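Local coordinates for protein putative methylase (Clostridium difficile, PDB 3LDU) that probably methylates guanine bases of ribosomal RNA, pairing a THUMP domain with a Rossmann-like methyltransferase domain that carries a bound GTP in this crystal, at residues 179-184 with 210-215; 189-194 with 339-344; 200-205 with 291-296. All coordinates share one frame; numbering follows the deposited sequence.

Contact 1 of 3, residues 179-184 with 210-215; sequences IRETLA and LIEAAM. With GTP (guanosine-5'-triphosphate), chain B.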
loop_
_atom_site.group_PDB
_atom_site.type_symbol
_atom_site.label_atom_id
_atom_site.label_comp_id
_atom_site.label_asym_id
_atom_site.label_seq_id
_atom_site.Cartn_x
_atom_site.Cartn_y
_atom_site.Cartn_z
ATOM N N ILE A 179 8.220 -5.562 -6.867
ATOM C CA ILE A 179 8.029 -4.481 -5.911
ATOM C C ILE A 179 6.598 -4.548 -5.376
ATOM O O ILE A 179 5.690 -4.967 -6.079
ATOM C CB ILE A 179 8.302 -3.114 -6.581
ATOM C CG1 ILE A 179 8.239 -1.976 -5.570
ATOM C CG2 ILE A 179 7.331 -2.847 -7.734
ATOM C CD1 ILE A 179 8.739 -0.663 -6.161
ATOM N N ARG A 180 6.400 -4.154 -4.127
ATOM C CA ARG A 180 5.054 -4.165 -3.549
ATOM C C ARG A 180 4.154 -3.149 -4.265
ATOM O O ARG A 180 4.610 -2.048 -4.591
ATOM C CB ARG A 180 5.161 -3.813 -2.064
ATOM C CG ARG A 180 3.981 -4.234 -1.243
ATOM C CD ARG A 180 4.295 -4.010 0.228
ATOM N NE ARG A 180 3.299 -4.610 1.109
ATOM C CZ ARG A 180 3.462 -5.768 1.748
ATOM N NH1 ARG A 180 4.588 -6.464 1.606
ATOM N NH2 ARG A 180 2.495 -6.227 2.533
ATOM N N GLU A 181 2.890 -3.508 -4.512
ATOM C CA GLU A 181 1.967 -2.630 -5.253
ATOM C C GLU A 181 1.777 -1.253 -4.588
ATOM O O GLU A 181 1.669 -0.221 -5.267
ATOM C CB GLU A 181 0.601 -3.310 -5.444
ATOM C CG GLU A 181 0.616 -4.544 -6.341
ATOM C CD GLU A 181 0.898 -5.846 -5.597
ATOM O OE1 GLU A 181 1.641 -5.837 -4.586
ATOM O OE2 GLU A 181 0.368 -6.892 -6.037
ATOM N N THR A 182 1.688 -1.240 -3.259
ATOM C CA THR A 182 1.494 0.010 -2.520
ATOM C C THR A 182 2.723 0.918 -2.652
ATOM O O THR A 182 2.600 2.129 -2.835
ATOM C CB THR A 182 1.264 -0.258 -1.037
ATOM O OG1 THR A 182 2.230 -1.208 -0.576
ATOM C CG2 THR A 182 -0.152 -0.828 -0.830
ATOM N N LEU A 183 3.903 0.321 -2.552
ATOM C CA LEU A 183 5.143 1.077 -2.741
ATOM C C LEU A 183 5.193 1.657 -4.153
ATOM O O LEU A 183 5.514 2.834 -4.338
ATOM C CB LEU A 183 6.348 0.186 -2.478
ATOM C CG LEU A 183 7.725 0.816 -2.684
ATOM C CD1 LEU A 183 7.877 2.039 -1.816
ATOM C CD2 LEU A 183 8.812 -0.195 -2.366
ATOM N N ALA A 184 4.870 0.832 -5.144
ATOM C CA ALA A 184 4.860 1.288 -6.533
ATOM C C ALA A 184 3.929 2.475 -6.742
ATOM O O ALA A 184 4.286 3.445 -7.384
ATOM C CB ALA A 184 4.480 0.129 -7.483
ATOM N N LEU A 210 4.176 0.053 -13.834
ATOM C CA LEU A 210 3.359 0.547 -14.941
ATOM C C LEU A 210 1.870 0.259 -14.767
ATOM O O LEU A 210 1.034 1.092 -15.099
ATOM C CB LEU A 210 3.835 -0.028 -16.267
ATOM C CG LEU A 210 5.240 0.437 -16.624
ATOM C CD1 LEU A 210 5.749 -0.316 -17.863
ATOM C CD2 LEU A 210 5.204 1.928 -16.838
ATOM N N ILE A 211 1.541 -0.927 -14.275
ATOM C CA ILE A 211 0.139 -1.217 -13.948
ATOM C C ILE A 211 -0.411 -0.202 -12.935
ATOM O O ILE A 211 -1.495 0.357 -13.126
ATOM C CB ILE A 211 -0.035 -2.683 -13.487
ATOM C CG1 ILE A 211 0.287 -3.618 -14.652
ATOM C CG2 ILE A 211 -1.461 -2.940 -12.972
ATOM C CD1 ILE A 211 0.520 -5.075 -14.262
ATOM N N GLU A 212 0.338 0.064 -11.866
ATOM C CA GLU A 212 -0.108 1.075 -10.913
ATOM C C GLU A 212 -0.252 2.453 -11.541
ATOM O O GLU A 212 -1.220 3.176 -11.249
ATOM C CB GLU A 212 0.777 1.120 -9.667
ATOM C CG GLU A 212 0.739 -0.163 -8.878
ATOM C CD GLU A 212 -0.591 -0.351 -8.131
ATOM O OE1 GLU A 212 -1.118 0.631 -7.569
ATOM O OE2 GLU A 212 -1.090 -1.483 -8.108
ATOM N N ALA A 213 0.692 2.819 -12.415
ATOM C CA ALA A 213 0.600 4.113 -13.065
ATOM C C ALA A 213 -0.605 4.187 -14.001
ATOM O O ALA A 213 -1.291 5.207 -14.039
ATOM C CB ALA A 213 1.903 4.450 -13.812
ATOM N N ALA A 214 -0.847 3.125 -14.771
ATOM C CA ALA A 214 -1.999 3.098 -15.665
ATOM C C ALA A 214 -3.288 3.255 -14.848
ATOM O O ALA A 214 -4.180 4.005 -15.239
ATOM C CB ALA A 214 -2.040 1.791 -16.472
HETATM N N MSE A 215 -3.398 2.552 -13.721
HETATM C CA MSE A 215 -4.638 2.651 -12.926
HETATM C C MSE A 215 -4.852 4.053 -12.353
HETATM O O MSE A 215 -5.968 4.572 -12.345
HETATM C CB MSE A 215 -4.687 1.580 -11.838
HETATM C CG MSE A 215 -4.727 0.170 -12.411
HETATM SE SE MSE A 215 -4.659 -1.051 -10.872
HETATM C CE MSE A 215 -6.335 -0.545 -10.070
HETATM P PG GTP B . 8.339 -5.334 -10.622
HETATM O O1G GTP B . 8.041 -4.251 -11.636
HETATM O O2G GTP B . 7.493 -5.090 -9.402
HETATM O O3G GTP B . 7.977 -6.700 -11.159
HETATM O O3B GTP B . 9.915 -5.263 -10.253
HETATM P PB GTP B . 10.921 -6.413 -10.778
HETATM O O1B GTP B . 11.134 -7.389 -9.646
HETATM O O2B GTP B . 10.345 -7.143 -11.961
HETATM O O3A GTP B . 12.350 -5.761 -11.160
HETATM P PA GTP B . 13.655 -6.556 -10.620
HETATM O O1A GTP B . 13.468 -8.030 -10.910
HETATM O O2A GTP B . 13.839 -6.341 -9.137
HETATM O "O5'" GTP B . 14.930 -6.060 -11.458
HETATM C "C5'" GTP B . 14.669 -5.201 -12.522
HETATM C "C4'" GTP B . 14.444 -6.046 -13.770
HETATM O "O4'" GTP B . 15.385 -5.591 -14.701
HETATM C "C3'" GTP B . 14.676 -7.554 -13.648
HETATM O "O3'" GTP B . 13.478 -8.202 -14.020
HETATM C "C2'" GTP B . 15.768 -7.900 -14.657
HETATM O "O2'" GTP B . 15.420 -8.976 -15.506
HETATM C "C1'" GTP B . 15.802 -6.659 -15.513
HETATM N N9 GTP B . 17.111 -6.280 -16.058
HETATM C C8 GTP B . 18.384 -6.506 -15.605
HETATM N N7 GTP B . 19.237 -5.915 -16.485
HETATM C C5 GTP B . 18.516 -5.335 -17.479
HETATM C C6 GTP B . 18.869 -4.612 -18.613
HETATM O O6 GTP B . 20.057 -4.385 -18.891
HETATM N N1 GTP B . 17.859 -4.148 -19.430
HETATM C C2 GTP B . 16.529 -4.390 -19.135
HETATM N N2 GTP B . 15.599 -3.909 -19.943
HETATM N N3 GTP B . 16.165 -5.121 -18.007
HETATM C C4 GTP B . 17.169 -5.565 -17.208
#

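Contact 2 of 3, residues 189-194 with 339-344; sequences YLTPWK and SYYLIT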
loop_
_atom_site.group_PDB
_atom_site.type_symbol
_atom_site.label_atom_id
_atom_site.label_comp_id
_atom_site.label_asym_id
_atom_site.label_seq_id
_atom_site.Cartn_x
_atom_site.Cartn_y
_atom_site.Cartn_z
ATOM N N TYR A 189 3.249 8.614 -7.200
ATOM C CA TYR A 189 2.771 9.804 -6.509
ATOM C C TYR A 189 3.889 10.788 -6.155
ATOM O O TYR A 189 3.636 11.993 -5.988
ATOM C CB TYR A 189 2.069 9.380 -5.220
ATOM C CG TYR A 189 0.656 8.857 -5.368
ATOM C CD1 TYR A 189 -0.201 9.326 -6.361
ATOM C CD2 TYR A 189 0.158 7.934 -4.464
ATOM C CE1 TYR A 189 -1.525 8.847 -6.443
ATOM C CE2 TYR A 189 -1.136 7.460 -4.546
ATOM C CZ TYR A 189 -1.966 7.918 -5.528
ATOM O OH TYR A 189 -3.252 7.426 -5.572
ATOM N N LEU A 190 5.109 10.273 -5.998
ATOM C CA LEU A 190 6.262 11.119 -5.684
ATOM C C LEU A 190 6.804 11.846 -6.909
ATOM O O LEU A 190 7.697 12.672 -6.792
ATOM C CB LEU A 190 7.384 10.312 -5.022
ATOM C CG LEU A 190 7.146 9.943 -3.560
ATOM C CD1 LEU A 190 8.039 8.800 -3.094
ATOM C CD2 LEU A 190 7.321 11.165 -2.668
ATOM N N THR A 191 6.259 11.542 -8.084
ATOM C CA THR A 191 6.675 12.211 -9.312
ATOM C C THR A 191 5.562 13.100 -9.855
ATOM O O THR A 191 4.406 13.001 -9.427
ATOM C CB THR A 191 7.017 11.191 -10.416
ATOM O OG1 THR A 191 5.801 10.701 -11.000
ATOM C CG2 THR A 191 7.858 10.044 -9.856
ATOM N N PRO A 192 5.902 13.974 -10.808
ATOM C CA PRO A 192 4.887 14.822 -11.441
ATOM C C PRO A 192 4.192 14.150 -12.619
ATOM O O PRO A 192 3.453 14.820 -13.337
ATOM C CB PRO A 192 5.693 16.028 -11.944
ATOM C CG PRO A 192 7.104 15.830 -11.443
ATOM C CD PRO A 192 7.268 14.387 -11.172
ATOM N N TRP A 193 4.399 12.852 -12.821
ATOM C CA TRP A 193 3.810 12.195 -13.985
ATOM C C TRP A 193 2.289 12.283 -13.975
ATOM O O TRP A 193 1.652 12.121 -12.931
ATOM C CB TRP A 193 4.231 10.722 -14.084
ATOM C CG TRP A 193 3.580 10.034 -15.263
ATOM C CD1 TRP A 193 3.986 10.093 -16.568
ATOM C CD2 TRP A 193 2.385 9.232 -15.249
ATOM N NE1 TRP A 193 3.128 9.367 -17.367
ATOM C CE2 TRP A 193 2.135 8.835 -16.582
ATOM C CE3 TRP A 193 1.503 8.814 -14.243
ATOM C CZ2 TRP A 193 1.052 8.028 -16.929
ATOM C CZ3 TRP A 193 0.426 8.017 -14.591
ATOM C CH2 TRP A 193 0.205 7.636 -15.922
ATOM N N LYS A 194 1.714 12.507 -15.152
ATOM C CA LYS A 194 0.262 12.520 -15.339
ATOM C C LYS A 194 -0.056 11.778 -16.637
ATOM O O LYS A 194 0.751 11.781 -17.552
ATOM C CB LYS A 194 -0.251 13.960 -15.458
ATOM C CG LYS A 194 -0.842 14.534 -14.182
ATOM C CD LYS A 194 0.236 15.049 -13.240
ATOM C CE LYS A 194 -0.376 15.662 -11.983
ATOM N NZ LYS A 194 0.640 16.352 -11.138
ATOM N N SER A 339 13.001 13.221 -17.111
ATOM C CA SER A 339 13.081 13.097 -15.657
ATOM C C SER A 339 13.163 11.603 -15.368
ATOM O O SER A 339 12.445 10.829 -15.986
ATOM C CB SER A 339 11.797 13.625 -15.001
ATOM O OG SER A 339 11.643 15.027 -15.168
ATOM N N TYR A 340 14.017 11.185 -14.439
ATOM C CA TYR A 340 14.095 9.759 -14.136
ATOM C C TYR A 340 14.171 9.515 -12.632
ATOM O O TYR A 340 14.728 10.327 -11.891
ATOM C CB TYR A 340 15.244 9.069 -14.888
ATOM C CG TYR A 340 16.439 9.956 -15.215
ATOM C CD1 TYR A 340 17.514 10.053 -14.345
ATOM C CD2 TYR A 340 16.501 10.657 -16.412
ATOM C CE1 TYR A 340 18.613 10.846 -14.637
ATOM C CE2 TYR A 340 17.609 11.470 -16.716
ATOM C CZ TYR A 340 18.660 11.552 -15.818
ATOM O OH TYR A 340 19.771 12.342 -16.088
ATOM N N TYR A 341 13.603 8.393 -12.202
ATOM C CA TYR A 341 13.449 8.083 -10.785
ATOM C C TYR A 341 13.761 6.608 -10.615
ATOM O O TYR A 341 13.213 5.775 -11.332
ATOM C CB TYR A 341 12.007 8.369 -10.353
ATOM C CG TYR A 341 11.583 9.806 -10.598
ATOM C CD1 TYR A 341 11.672 10.762 -9.590
ATOM C CD2 TYR A 341 11.124 10.216 -11.858
ATOM C CE1 TYR A 341 11.288 12.085 -9.808
ATOM C CE2 TYR A 341 10.752 11.544 -12.088
ATOM C CZ TYR A 341 10.831 12.467 -11.057
ATOM O OH TYR A 341 10.471 13.792 -11.264
ATOM N N LEU A 342 14.663 6.282 -9.700
ATOM C CA LEU A 342 15.102 4.899 -9.551
ATOM C C LEU A 342 15.113 4.517 -8.089
ATOM O O LEU A 342 15.604 5.273 -7.245
ATOM C CB LEU A 342 16.528 4.737 -10.104
ATOM C CG LEU A 342 16.720 4.967 -11.604
ATOM C CD1 LEU A 342 17.123 6.416 -11.838
ATOM C CD2 LEU A 342 17.772 4.029 -12.186
ATOM N N ILE A 343 14.570 3.345 -7.788
ATOM C CA ILE A 343 14.602 2.843 -6.419
ATOM C C ILE A 343 15.606 1.697 -6.297
ATOM O O ILE A 343 15.611 0.770 -7.110
ATOM C CB ILE A 343 13.184 2.408 -5.938
ATOM C CG1 ILE A 343 13.275 1.852 -4.516
ATOM C CG2 ILE A 343 12.548 1.403 -6.909
ATOM C CD1 ILE A 343 11.912 1.749 -3.785
ATOM N N THR A 344 16.501 1.786 -5.325
ATOM C CA THR A 344 17.465 0.719 -5.105
ATOM C C THR A 344 17.997 0.760 -3.689
ATOM O O THR A 344 18.033 1.823 -3.066
ATOM C CB THR A 344 18.652 0.767 -6.103
ATOM O OG1 THR A 344 19.562 -0.293 -5.786
ATOM C CG2 THR A 344 19.387 2.098 -6.021
#

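Contact 3 of 3, residues 200-205 with 291-296; sequences VDPMCG and GDATQF. With GTP (guanosine-5'-triphosphate), chain B.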
loop_
_atom_site.group_PDB
_atom_site.type_symbol
_atom_site.label_atom_id
_atom_site.label_comp_id
_atom_site.label_asym_id
_atom_site.label_seq_id
_atom_site.Cartn_x
_atom_site.Cartn_y
_atom_site.Cartn_z
ATOM N N VAL A 200 8.185 5.555 -19.206
ATOM C CA VAL A 200 8.834 4.287 -19.515
ATOM C C VAL A 200 9.426 3.673 -18.254
ATOM O O VAL A 200 10.055 4.367 -17.474
ATOM C CB VAL A 200 10.000 4.483 -20.518
ATOM C CG1 VAL A 200 10.579 3.130 -20.922
ATOM C CG2 VAL A 200 9.517 5.261 -21.727
ATOM N N ASP A 201 9.227 2.371 -18.064
ATOM C CA ASP A 201 9.983 1.614 -17.065
ATOM C C ASP A 201 10.794 0.590 -17.851
ATOM O O ASP A 201 10.256 -0.445 -18.259
ATOM C CB ASP A 201 9.041 0.889 -16.087
ATOM C CG ASP A 201 9.800 0.061 -15.057
ATOM O OD1 ASP A 201 11.031 -0.081 -15.214
ATOM O OD2 ASP A 201 9.174 -0.457 -14.099
ATOM N N PRO A 202 12.092 0.865 -18.064
ATOM C CA PRO A 202 12.917 0.046 -18.964
ATOM C C PRO A 202 13.493 -1.226 -18.328
ATOM O O PRO A 202 14.261 -1.936 -18.983
ATOM C CB PRO A 202 14.038 1.013 -19.371
ATOM C CG PRO A 202 14.246 1.859 -18.163
ATOM C CD PRO A 202 12.837 2.010 -17.518
HETATM N N MSE A 203 13.131 -1.502 -17.073
HETATM C CA MSE A 203 13.480 -2.758 -16.407
HETATM C C MSE A 203 12.246 -3.178 -15.607
HETATM O O MSE A 203 12.277 -3.293 -14.379
HETATM C CB MSE A 203 14.685 -2.571 -15.490
HETATM C CG MSE A 203 15.968 -2.203 -16.253
HETATM SE SE MSE A 203 17.370 -1.545 -15.060
HETATM C CE MSE A 203 16.694 0.275 -14.883
ATOM N N CYS A 204 11.167 -3.421 -16.342
ATOM C CA CYS A 204 9.830 -3.398 -15.761
ATOM C C CYS A 204 9.429 -4.655 -15.005
ATOM O O CYS A 204 8.442 -4.633 -14.265
ATOM C CB CYS A 204 8.804 -3.098 -16.846
ATOM S SG CYS A 204 8.663 -4.404 -18.074
ATOM N N GLY A 205 10.164 -5.747 -15.200
ATOM C CA GLY A 205 9.822 -7.012 -14.573
ATOM C C GLY A 205 8.381 -7.399 -14.874
ATOM O O GLY A 205 7.949 -7.322 -16.017
ATOM N N GLY A 291 13.519 -5.734 -24.103
ATOM C CA GLY A 291 14.423 -4.657 -24.459
ATOM C C GLY A 291 15.486 -4.482 -23.390
ATOM O O GLY A 291 15.318 -4.932 -22.255
ATOM N N ASP A 292 16.584 -3.826 -23.766
ATOM C CA ASP A 292 17.735 -3.587 -22.896
ATOM C C ASP A 292 17.756 -2.103 -22.494
ATOM O O ASP A 292 17.961 -1.234 -23.338
ATOM C CB ASP A 292 19.003 -3.978 -23.691
ATOM C CG ASP A 292 20.304 -3.851 -22.893
ATOM O OD1 ASP A 292 20.303 -3.364 -21.741
ATOM O OD2 ASP A 292 21.354 -4.249 -23.457
ATOM N N ALA A 293 17.525 -1.819 -21.208
ATOM C CA ALA A 293 17.493 -0.450 -20.680
ATOM C C ALA A 293 18.755 0.362 -20.992
ATOM O O ALA A 293 18.683 1.584 -21.122
ATOM C CB ALA A 293 17.273 -0.477 -19.168
ATOM N N THR A 294 19.901 -0.314 -21.059
ATOM C CA THR A 294 21.177 0.367 -21.335
ATOM C C THR A 294 21.265 0.885 -22.767
ATOM O O THR A 294 22.161 1.663 -23.100
ATOM C CB THR A 294 22.418 -0.515 -21.024
ATOM O OG1 THR A 294 22.487 -1.607 -21.941
ATOM C CG2 THR A 294 22.358 -1.047 -19.585
ATOM N N GLN A 295 20.336 0.452 -23.609
ATOM C CA GLN A 295 20.280 0.917 -24.984
ATOM C C GLN A 295 19.063 1.789 -25.203
ATOM O O GLN A 295 18.733 2.113 -26.347
ATOM C CB GLN A 295 20.234 -0.264 -25.952
ATOM C CG GLN A 295 21.311 -1.285 -25.687
ATOM C CD GLN A 295 22.680 -0.698 -25.854
ATOM O OE1 GLN A 295 23.017 -0.205 -26.931
ATOM N NE2 GLN A 295 23.486 -0.737 -24.792
ATOM N N PHE A 296 18.371 2.147 -24.125
ATOM C CA PHE A 296 17.150 2.922 -24.301
ATOM C C PHE A 296 17.459 4.282 -24.935
ATOM O O PHE A 296 18.387 4.982 -24.525
ATOM C CB PHE A 296 16.340 3.081 -22.997
ATOM C CG PHE A 296 15.100 3.908 -23.176
ATOM C CD1 PHE A 296 13.996 3.384 -23.834
ATOM C CD2 PHE A 296 15.058 5.234 -22.743
ATOM C CE1 PHE A 296 12.855 4.144 -24.032
ATOM C CE2 PHE A 296 13.920 6.001 -22.935
ATOM C CZ PHE A 296 12.813 5.450 -23.583
HETATM P PG GTP B . 8.339 -5.334 -10.622
HETATM O O1G GTP B . 8.041 -4.251 -11.636
HETATM O O2G GTP B . 7.493 -5.090 -9.402
HETATM O O3G GTP B . 7.977 -6.700 -11.159
HETATM O O3B GTP B . 9.915 -5.263 -10.253
HETATM P PB GTP B . 10.921 -6.413 -10.778
HETATM O O1B GTP B . 11.134 -7.389 -9.646
HETATM O O2B GTP B . 10.345 -7.143 -11.961
HETATM O O3A GTP B . 12.350 -5.761 -11.160
HETATM P PA GTP B . 13.655 -6.556 -10.620
HETATM O O1A GTP B . 13.468 -8.030 -10.910
HETATM O O2A GTP B . 13.839 -6.341 -9.137
HETATM O "O5'" GTP B . 14.930 -6.060 -11.458
HETATM C "C5'" GTP B . 14.669 -5.201 -12.522
HETATM C "C4'" GTP B . 14.444 -6.046 -13.770
HETATM O "O4'" GTP B . 15.385 -5.591 -14.701
HETATM C "C3'" GTP B . 14.676 -7.554 -13.648
HETATM O "O3'" GTP B . 13.478 -8.202 -14.020
HETATM C "C2'" GTP B . 15.768 -7.900 -14.657
HETATM O "O2'" GTP B . 15.420 -8.976 -15.506
HETATM C "C1'" GTP B . 15.802 -6.659 -15.513
HETATM N N9 GTP B . 17.111 -6.280 -16.058
HETATM C C8 GTP B . 18.384 -6.506 -15.605
HETATM N N7 GTP B . 19.237 -5.915 -16.485
HETATM C C5 GTP B . 18.516 -5.335 -17.479
HETATM C C6 GTP B . 18.869 -4.612 -18.613
HETATM O O6 GTP B . 20.057 -4.385 -18.891
HETATM N N1 GTP B . 17.859 -4.148 -19.430
HETATM C C2 GTP B . 16.529 -4.390 -19.135
HETATM N N2 GTP B . 15.599 -3.909 -19.943
HETATM N N3 GTP B . 16.165 -5.121 -18.007
HETATM C C4 GTP B . 17.169 -5.565 -17.208
#

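Contact 1 of 3, residues 179-184 with 210-215
E212 OE2 lies 3.6 Å from E181 CB, and it is gripped from outside the contact by a salt bridge to R168 and a hydrogen bond with Y170 OH. The acid of E212 thus rests on the hydrocarbon of E181; the two carboxylates do not meet, and OE2 of E181 stays 6.0 Å from OE2 of E212. E181 sends its own carboxylate elsewhere: its OE1 forms a salt bridge with R171 and a hydrogen bond with H166. The two carboxylate planes stand 87° apart, almost perpendicular. With these partners both buried acids probably remain ionised.

In E212, chi1 of -63° carries CG anti to the carbonyl carbon and against the neighbouring helix, and the bend at chi2 turns the carboxylate along E181. There CG of E212 touches A184 CB at 4.0 Å and the backbone O of E181 at 3.7 Å. Alanine suits this place because its single methyl lets the two helices come close, with the CA atoms of A184 and E212 6.6 Å apart. R180 stands at the N-cap of helix 181-189, and just ahead of it the backbone N of I179 donates to the gamma-phosphate oxygen O2G of GTP at 2.7 Å, though the N-H...O angle is a bent 136°. This is the packing of helix 181-189 on helix 208-217 in the Rossmann-like methyltransferase fold, beside the phosphate end of the ligand pocket.

Contact 2 of 3, residues 189-194 with 339-344
T191 sets its CG2 methyl over one face of the Y341 ring, 3.7 Å from the centroid and only 5° off the ring normal, a nearly ideal CH-pi contact. The methyl sits almost equally far from all six ring carbons, so no single atom dominates the touch. A chi1 of 79° puts OG1 between the backbone N and the carbonyl carbon, which leaves CG2 anti to the carbonyl carbon, over the ring. The hydroxyl is turned back into its own loop, where it accepts from W193 N at 3.1 Å in an ST turn and also bonds to the carbonyl of I188. Threonine thus serves twice, one branch fixing the turn and the other packing on the ring.

P192 follows at the phenolic end of the tyrosine: CD of P192 is 3.3 Å from Y341 OH and 4.0 Å from Y341 CZ, approaching obliquely. Proline fits here as a rigid, compact ring whose CD and CG reach the phenol oxygen. Y341 belongs to strand 339-344, bonded through its backbone to strand 304-307; Q374 of strand 368-375 packs beside its side chain. Since no hydrogen bond crosses between the two segments, their joining rests on dispersion and the weak attraction of a methyl for a pi face; yet it is not purely apolar, because the polarised C-H group next to the proline nitrogen lies against the phenol oxygen.

Contact 3 of 3, residues 200-205 with 291-296
A293 and P202 pack methyl against ring, A293 CB lying 3.6 Å from P202 CB, while the backbone O of P202 comes within 3.4 Å of the same methyl. The CA atoms of this pair are 4.9 Å apart, a closeness that a residue as small as alanine permits. M203, present as selenomethionine, adds a third side to the alanine: its CG is 3.6 Å from A293 CB and also borders the guanine of GTP. Proline's compact ring wedges between the alanine and strand 304-307, where I305 and T307 touch it.

These loops follow the first and third strands of the Rossmann-like methyltransferase sheet, whose order 3-2-1-4-5-7-6 marks the class I fold. The turn running on from P202 through G205 is its glycine-rich loop. G205 has a positive phi, which favours glycine, and it sits close against O2B of GTP, where there is little room for a side chain. An Asx turn shapes each segment. D201 OD1 accepts from M203 N and is also bonded to T307, whereas D292 OD1 takes the hydroxyl of T294 (OG1, 2.8 Å) and the backbone N of T294 (3.2 Å), both from the same face of the carboxylate. D292 and A293 lie beside the N1 and O6 edge of the base, the bond from N1 to D292 OD1 being weak and long.

F296 closes the far end. Its ring extends anti to the backbone N (chi1 179°), which brings CZ of F296 to 3.8 Å from V200 CG2. Both methyls of the branched valine reach the end of the ring, CG2 at CZ and CG1 near CE1, at an oblique angle, and Y263 and L335 also flank the phenylalanine.

How the contacts relate
From the N terminus, helix 181-189 opens contact 1 and leads into the loop 189-194 that begins contact 2; strand 199-201 then starts contact 3. The first loop to close is that of contact 1, at residues 210-215, so it crosses both others. Contact 3 closes at 291-296 and contact 2 at 339-344, so that contact 3 lies wholly within the span of contact 2. Contact 1 touches both neighbours: L183 packs on I343, A213 on W193, and L210 on D201. Contact 1 joins helix to helix, contact 2 a loop to strand 339-344, and contact 3 the loops after two strands; contact 1 meets the gamma-phosphate of GTP, and contact 3 runs from base to phosphates.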